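Local structure of fucose-binding lectin (Kordia periserrulae, 6HTN) at residues L15-E29 with W37-S50. The protein binds fucosides as a beta-propeller lectin, with subunits probably combining to complete the propeller. Numbering follows the deposited sequence. Where two conformers were deposited one is given.
Sequences LRIYSLQQSNGKLLE and WYDGALTNQFSAIS. With MFU (methyl alpha-L-fucopyranoside), chain G; MFU (methyl alpha-L-fucopyranoside), chain O; EDO (1,2-ethanediol), chain L.
E29 and L42 meet where a four-stranded antiparallel propeller blade forms one side of a fucoside pocket, which W87 of the next sheet helps to complete. E29 O accepts from G40 N (2.8 Å), tying strand 27-32 to the segment 37-50, and the G40-T43 type I turn then folds over the E29 side chain. With CG anti to the backbone N (chi1 177°) and the chain extended beyond it, the carboxylate reaches the sugar of chain G: E29 OE1 takes the fucoside O3 hydroxyl at 2.6 Å, OE2 the O4 hydroxyl. A second shell fixes its rotation, since Y18 OH donates to OE2 and L42 N to OE1, both on the anti side and well out of the carboxylate plane. R16, bent at chi2, brings NE to O4 and NH2 to the fucoside ring oxygen O5 (2.8 Å), while A41 N donates to O2.

Close packing behind this pocket rests on buried L27 and E29 and on backbone bonds, L27 N to F46 O (N-H...O 164°) and A48 N to G25 O. In the conformer given, L42 sets CD2 against L27 CB (3.7 Å) and CD1 obliquely toward the Y18 ring; the A48 methyl touches both L27 CG and L20 CD1. W37 serves another site, its NE1 donating at the ring edge to O3 of the chain O fucoside, which E129 of the second subunit also binds.

The solvent side is looser and polar. K26 NZ reaches S47 OG, and water 1 links Q21 OE1 to N44 ND2. There N44 OD1 takes Q21 NE2 at 2.8 Å, with the two amide planes 17° apart, and N24 ND2 weakly at 3.1 Å.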
loop_
_atom_site.group_PDB
_atom_site.type_symbol
_atom_site.label_atom_id
_atom_site.label_comp_id
_atom_site.label_asym_id
_atom_site.label_seq_id
_atom_site.Cartn_x
_atom_site.Cartn_y
_atom_site.Cartn_z
ATOM N N LEU A 15 7.466 14.215 -22.024
ATOM C CA LEU A 15 6.963 13.319 -20.938
ATOM C C LEU A 15 7.333 13.933 -19.617
ATOM O O LEU A 15 8.467 14.461 -19.447
ATOM C CB LEU A 15 7.607 11.931 -21.073
ATOM C CG LEU A 15 7.472 11.203 -22.402
ATOM C CD1 LEU A 15 8.275 9.886 -22.380
ATOM C CD2 LEU A 15 6.020 10.894 -22.726
ATOM N N ARG A 16 6.438 13.831 -18.645
ATOM C CA ARG A 16 6.720 14.252 -17.262
ATOM C C ARG A 16 6.279 13.104 -16.350
ATOM O O ARG A 16 5.060 12.776 -16.367
ATOM C CB ARG A 16 6.113 15.574 -16.862
ATOM C CG ARG A 16 6.577 16.750 -17.714
ATOM C CD ARG A 16 8.039 17.103 -17.374
ATOM N NE ARG A 16 8.475 18.300 -18.149
ATOM C CZ ARG A 16 8.992 18.293 -19.363
ATOM N NH1 ARG A 16 9.110 17.216 -20.073
ATOM N NH2 ARG A 16 9.373 19.438 -19.885
ATOM N N ILE A 17 7.198 12.527 -15.601
ATOM C CA ILE A 17 6.945 11.322 -14.763
ATOM C C ILE A 17 7.194 11.712 -13.317
ATOM O O ILE A 17 8.337 12.127 -12.983
ATOM C CB ILE A 17 7.795 10.142 -15.227
ATOM C CG1 ILE A 17 7.752 9.892 -16.726
ATOM C CG2 ILE A 17 7.469 8.903 -14.412
ATOM C CD1 ILE A 17 6.330 9.637 -17.282
ATOM N N TYR A 18 6.225 11.539 -12.442
ATOM C CA TYR A 18 6.258 11.966 -11.041
ATOM C C TYR A 18 6.265 10.751 -10.121
ATOM O O TYR A 18 5.441 9.828 -10.304
ATOM C CB TYR A 18 5.061 12.874 -10.725
ATOM C CG TYR A 18 5.034 14.118 -11.588
ATOM C CD1 TYR A 18 5.793 15.243 -11.248
ATOM C CD2 TYR A 18 4.362 14.122 -12.791
ATOM C CE1 TYR A 18 5.836 16.346 -12.096
ATOM C CE2 TYR A 18 4.390 15.210 -13.627
ATOM C CZ TYR A 18 5.132 16.326 -13.285
ATOM O OH TYR A 18 5.246 17.373 -14.195
ATOM N N SER A 19 7.141 10.776 -9.139
ATOM C CA SER A 19 7.250 9.664 -8.167
ATOM C C SER A 19 7.748 10.163 -6.823
ATOM O O SER A 19 8.300 11.248 -6.721
ATOM C CB SER A 19 8.079 8.556 -8.701
ATOM O OG SER A 19 9.458 8.981 -8.906
ATOM N N LEU A 20 7.504 9.387 -5.771
ATOM C CA LEU A 20 7.888 9.725 -4.383
ATOM C C LEU A 20 9.199 9.021 -4.117
ATOM O O LEU A 20 9.273 7.766 -4.181
ATOM C CB LEU A 20 6.803 9.275 -3.408
ATOM C CG LEU A 20 7.146 9.525 -1.948
ATOM C CD1 LEU A 20 7.313 10.998 -1.662
ATOM C CD2 LEU A 20 6.067 8.911 -1.088
ATOM N N GLN A 21 10.257 9.766 -3.812
ATOM C CA GLN A 21 11.585 9.139 -3.578
ATOM C C GLN A 21 11.642 8.422 -2.219
ATOM O O GLN A 21 11.362 9.004 -1.204
ATOM C CB GLN A 21 12.681 10.190 -3.673
ATOM C CG GLN A 21 12.755 10.822 -5.051
ATOM C CD GLN A 21 13.660 12.036 -5.080
ATOM O OE1 GLN A 21 14.895 11.863 -5.238
ATOM N NE2 GLN A 21 13.128 13.225 -4.869
ATOM N N GLN A 22 12.073 7.203 -2.283
ATOM C CA GLN A 22 12.208 6.319 -1.096
ATOM C C GLN A 22 13.225 6.902 -0.119
ATOM O O GLN A 22 13.013 6.787 1.093
ATOM C CB GLN A 22 12.584 4.910 -1.531
ATOM C CG GLN A 22 11.471 4.180 -2.271
ATOM C CD GLN A 22 11.858 2.879 -2.943
ATOM O OE1 GLN A 22 13.012 2.460 -2.866
ATOM N NE2 GLN A 22 10.860 2.222 -3.516
ATOM N N SER A 23 14.266 7.549 -0.624
ATOM C CA SER A 23 15.427 7.923 0.224
ATOM C C SER A 23 15.141 9.245 0.944
ATOM O O SER A 23 15.876 9.548 1.934
ATOM C CB SER A 23 16.708 7.986 -0.580
ATOM O OG SER A 23 16.641 9.076 -1.459
ATOM N N ASN A 24 14.215 10.111 0.457
ATOM C CA ASN A 24 14.035 11.409 1.134
ATOM C C ASN A 24 12.600 11.874 1.258
ATOM O O ASN A 24 12.370 12.916 1.822
ATOM C CB ASN A 24 14.887 12.490 0.465
ATOM C CG ASN A 24 14.456 12.803 -0.959
ATOM O OD1 ASN A 24 13.394 12.382 -1.387
ATOM N ND2 ASN A 24 15.355 13.381 -1.763
ATOM N N GLY A 25 11.618 11.074 0.860
ATOM C CA GLY A 25 10.201 11.418 1.018
ATOM C C GLY A 25 9.777 12.653 0.231
ATOM O O GLY A 25 8.752 13.215 0.577
ATOM N N LYS A 26 10.536 12.990 -0.788
ATOM C CA LYS A 26 10.229 14.118 -1.687
ATOM C C LYS A 26 9.830 13.641 -3.065
ATOM O O LYS A 26 10.348 12.653 -3.584
ATOM C CB LYS A 26 11.412 15.081 -1.790
ATOM C CG LYS A 26 11.738 15.619 -0.406
ATOM C CD LYS A 26 11.345 16.962 -0.085
ATOM C CE LYS A 26 11.969 17.472 1.210
ATOM N NZ LYS A 26 11.040 18.419 1.897
ATOM N N LEU A 27 8.932 14.399 -3.689
ATOM C CA LEU A 27 8.535 14.103 -5.077
ATOM C C LEU A 27 9.686 14.409 -6.035
ATOM O O LEU A 27 10.407 15.432 -5.853
ATOM C CB LEU A 27 7.253 14.863 -5.443
ATOM C CG LEU A 27 6.004 14.464 -4.671
ATOM C CD1 LEU A 27 4.866 15.443 -4.932
ATOM C CD2 LEU A 27 5.584 13.053 -4.971
ATOM N N LEU A 28 9.828 13.521 -6.977
ATOM C CA LEU A 28 10.782 13.600 -8.117
ATOM C C LEU A 28 9.972 13.849 -9.373
ATOM O O LEU A 28 8.905 13.182 -9.594
ATOM C CB LEU A 28 11.509 12.259 -8.223
ATOM C CG LEU A 28 12.377 12.039 -9.446
ATOM C CD1 LEU A 28 13.522 13.039 -9.478
ATOM C CD2 LEU A 28 12.923 10.617 -9.486
ATOM N N GLU A 29 10.456 14.726 -10.243
ATOM C CA GLU A 29 9.912 14.925 -11.600
ATOM C C GLU A 29 10.979 14.550 -12.606
ATOM O O GLU A 29 12.101 15.150 -12.519
ATOM C CB GLU A 29 9.492 16.366 -11.807
ATOM C CG GLU A 29 8.995 16.654 -13.209
ATOM C CD GLU A 29 8.721 18.114 -13.469
ATOM O OE1 GLU A 29 9.514 18.979 -12.996
ATOM O OE2 GLU A 29 7.668 18.426 -14.141
ATOM N N TRP A 37 16.485 11.768 -20.446
ATOM C CA TRP A 37 15.771 12.061 -19.199
ATOM C C TRP A 37 16.564 12.994 -18.316
ATOM O O TRP A 37 17.831 12.788 -18.162
ATOM C CB TRP A 37 15.481 10.756 -18.474
ATOM C CG TRP A 37 14.472 9.926 -19.181
ATOM C CD1 TRP A 37 14.670 8.865 -19.998
ATOM C CD2 TRP A 37 13.036 10.101 -19.087
ATOM N NE1 TRP A 37 13.457 8.371 -20.458
ATOM C CE2 TRP A 37 12.473 9.134 -19.926
ATOM C CE3 TRP A 37 12.230 10.995 -18.405
ATOM C CZ2 TRP A 37 11.073 8.996 -20.043
ATOM C CZ3 TRP A 37 10.846 10.880 -18.512
ATOM C CH2 TRP A 37 10.318 9.904 -19.339
ATOM N N TYR A 38 15.914 13.951 -17.706
ATOM C CA TYR A 38 16.555 14.867 -16.757
ATOM C C TYR A 38 15.642 15.194 -15.599
ATOM O O TYR A 38 14.391 14.942 -15.670
ATOM C CB TYR A 38 17.041 16.097 -17.529
ATOM C CG TYR A 38 15.967 17.037 -18.017
ATOM C CD1 TYR A 38 15.469 18.052 -17.231
ATOM C CD2 TYR A 38 15.463 16.886 -19.296
ATOM C CE1 TYR A 38 14.464 18.903 -17.681
ATOM C CE2 TYR A 38 14.475 17.755 -19.786
ATOM C CZ TYR A 38 13.975 18.759 -18.969
ATOM O OH TYR A 38 12.979 19.598 -19.366
ATOM N N ASP A 39 16.175 15.737 -14.548
ATOM C CA ASP A 39 15.392 16.119 -13.367
ATOM C C ASP A 39 14.685 17.434 -13.634
ATOM O O ASP A 39 15.318 18.480 -13.913
ATOM C CB ASP A 39 16.211 16.253 -12.089
ATOM C CG ASP A 39 16.766 14.965 -11.514
ATOM O OD1 ASP A 39 16.385 13.860 -11.962
ATOM O OD2 ASP A 39 17.747 15.124 -10.694
ATOM N N GLY A 40 13.367 17.471 -13.447
ATOM C CA GLY A 40 12.590 18.690 -13.558
ATOM C C GLY A 40 12.645 19.556 -12.332
ATOM O O GLY A 40 13.052 19.087 -11.230
ATOM N N ALA A 41 12.181 20.780 -12.433
ATOM C CA ALA A 41 12.224 21.795 -11.388
ATOM C C ALA A 41 11.453 21.379 -10.125
ATOM O O ALA A 41 11.731 21.873 -9.054
ATOM C CB ALA A 41 11.757 23.113 -11.926
ATOM N N LEU A 42 10.412 20.535 -10.280
ATOM C CA LEU A 42 9.620 20.138 -9.092
ATOM C C LEU A 42 10.496 19.337 -8.109
ATOM O O LEU A 42 10.221 19.363 -6.923
ATOM C CB LEU A 42 8.392 19.344 -9.557
ATOM C CG LEU A 42 7.554 18.705 -8.448
ATOM C CD1 LEU A 42 6.063 18.683 -8.865
ATOM C CD2 LEU A 42 8.058 17.281 -8.168
ATOM N N THR A 43 11.498 18.648 -8.644
ATOM C CA THR A 43 12.303 17.653 -7.888
ATOM C C THR A 43 12.811 18.229 -6.576
ATOM O O THR A 43 13.434 19.322 -6.571
ATOM C CB THR A 43 13.455 17.166 -8.734
ATOM O OG1 THR A 43 12.920 16.524 -9.878
ATOM C CG2 THR A 43 14.383 16.211 -8.008
ATOM N N ASN A 44 12.590 17.482 -5.479
ATOM C CA ASN A 44 13.139 17.739 -4.124
ATOM C C ASN A 44 12.485 18.953 -3.472
ATOM O O ASN A 44 12.947 19.308 -2.377
ATOM C CB ASN A 44 14.674 17.800 -4.156
ATOM C CG ASN A 44 15.241 16.415 -4.332
ATOM O OD1 ASN A 44 14.604 15.398 -4.008
ATOM N ND2 ASN A 44 16.478 16.320 -4.820
ATOM N N GLN A 45 11.464 19.575 -4.045
ATOM C CA GLN A 45 10.840 20.730 -3.401
ATOM C C GLN A 45 9.782 20.337 -2.381
ATOM O O GLN A 45 9.556 21.100 -1.430
ATOM C CB GLN A 45 10.194 21.690 -4.386
ATOM C CG GLN A 45 11.149 22.419 -5.303
ATOM C CD GLN A 45 10.417 23.592 -5.951
ATOM O OE1 GLN A 45 9.822 24.433 -5.273
ATOM N NE2 GLN A 45 10.348 23.582 -7.280
ATOM N N PHE A 46 9.092 19.213 -2.579
ATOM C CA PHE A 46 7.844 18.946 -1.834
ATOM C C PHE A 46 7.823 17.527 -1.223
ATOM O O PHE A 46 8.114 16.560 -1.922
ATOM C CB PHE A 46 6.632 19.106 -2.745
ATOM C CG PHE A 46 6.607 20.421 -3.491
ATOM C CD1 PHE A 46 6.297 21.592 -2.861
ATOM C CD2 PHE A 46 6.932 20.429 -4.835
ATOM C CE1 PHE A 46 6.291 22.785 -3.574
ATOM C CE2 PHE A 46 6.836 21.605 -5.577
ATOM C CZ PHE A 46 6.559 22.780 -4.924
ATOM N N SER A 47 7.513 17.451 0.057
ATOM C CA SER A 47 7.352 16.188 0.801
ATOM C C SER A 47 5.955 15.619 0.530
ATOM O O SER A 47 4.969 16.388 0.462
ATOM C CB SER A 47 7.580 16.384 2.268
ATOM O OG SER A 47 8.983 16.573 2.486
ATOM N N ALA A 48 5.856 14.287 0.453
ATOM C CA ALA A 48 4.529 13.642 0.334
ATOM C C ALA A 48 4.625 12.251 0.945
ATOM O O ALA A 48 5.753 11.804 1.306
ATOM C CB ALA A 48 4.117 13.594 -1.112
ATOM N N ILE A 49 3.503 11.572 1.058
ATOM C CA ILE A 49 3.451 10.199 1.628
ATOM C C ILE A 49 2.746 9.245 0.661
ATOM O O ILE A 49 2.487 8.082 1.022
ATOM C CB ILE A 49 2.778 10.181 3.002
ATOM C CG1 ILE A 49 1.283 10.552 2.954
ATOM C CG2 ILE A 49 3.560 11.065 3.967
ATOM C CD1 ILE A 49 0.597 10.448 4.285
ATOM N N SER A 50 2.453 9.704 -0.544
ATOM C CA SER A 50 1.939 8.848 -1.625
ATOM C C SER A 50 2.685 9.177 -2.912
ATOM O O SER A 50 3.383 10.178 -2.960
ATOM C CB SER A 50 0.446 9.025 -1.791
ATOM O OG SER A 50 0.192 10.276 -2.445
HETATM C C1 MFU G . 10.744 21.822 -17.384
HETATM C C2 MFU G . 10.596 21.324 -15.944
HETATM C C3 MFU G . 9.494 21.950 -15.155
HETATM C C4 MFU G . 8.183 21.684 -15.879
HETATM C C5 MFU G . 8.442 22.272 -17.276
HETATM C C6 MFU G . 7.203 21.991 -18.184
HETATM O O1 MFU G . 10.971 23.169 -17.158
HETATM O O2 MFU G . 11.819 21.690 -15.205
HETATM O O3 MFU G . 9.351 21.439 -13.809
HETATM O O4 MFU G . 7.960 20.268 -16.077
HETATM O O5 MFU G . 9.450 21.560 -18.004
HETATM C CM MFU G . 11.191 23.847 -18.425
HETATM C C1 MFU O . 11.987 5.777 -26.063
HETATM C C2 MFU O . 12.227 5.486 -24.582
HETATM C C3 MFU O . 12.340 6.756 -23.837
HETATM C C4 MFU O . 11.173 7.685 -23.962
HETATM C C5 MFU O . 11.057 7.990 -25.489
HETATM C C6 MFU O . 9.860 8.861 -25.724
HETATM O O1 MFU O . 13.174 6.424 -26.487
HETATM O O2 MFU O . 13.458 4.735 -24.524
HETATM O O3 MFU O . 12.619 6.453 -22.425
HETATM O O4 MFU O . 9.984 7.021 -23.544
HETATM O O5 MFU O . 10.934 6.753 -26.157
HETATM C CM MFU O . 13.048 6.892 -27.885
HETATM C C1 EDO L . 18.305 17.520 -1.631
HETATM O O1 EDO L . 18.073 18.901 -2.011
HETATM C C2 EDO L . 17.117 16.683 -1.260
HETATM O O2 EDO L . 17.454 15.342 -0.653
HETATM O O HOH W 1 17.102 13.347 -5.224
HETATM O O HOH W 2 10.322 14.229 3.243
HETATM O O HOH W 3 9.092 17.767 -4.955
#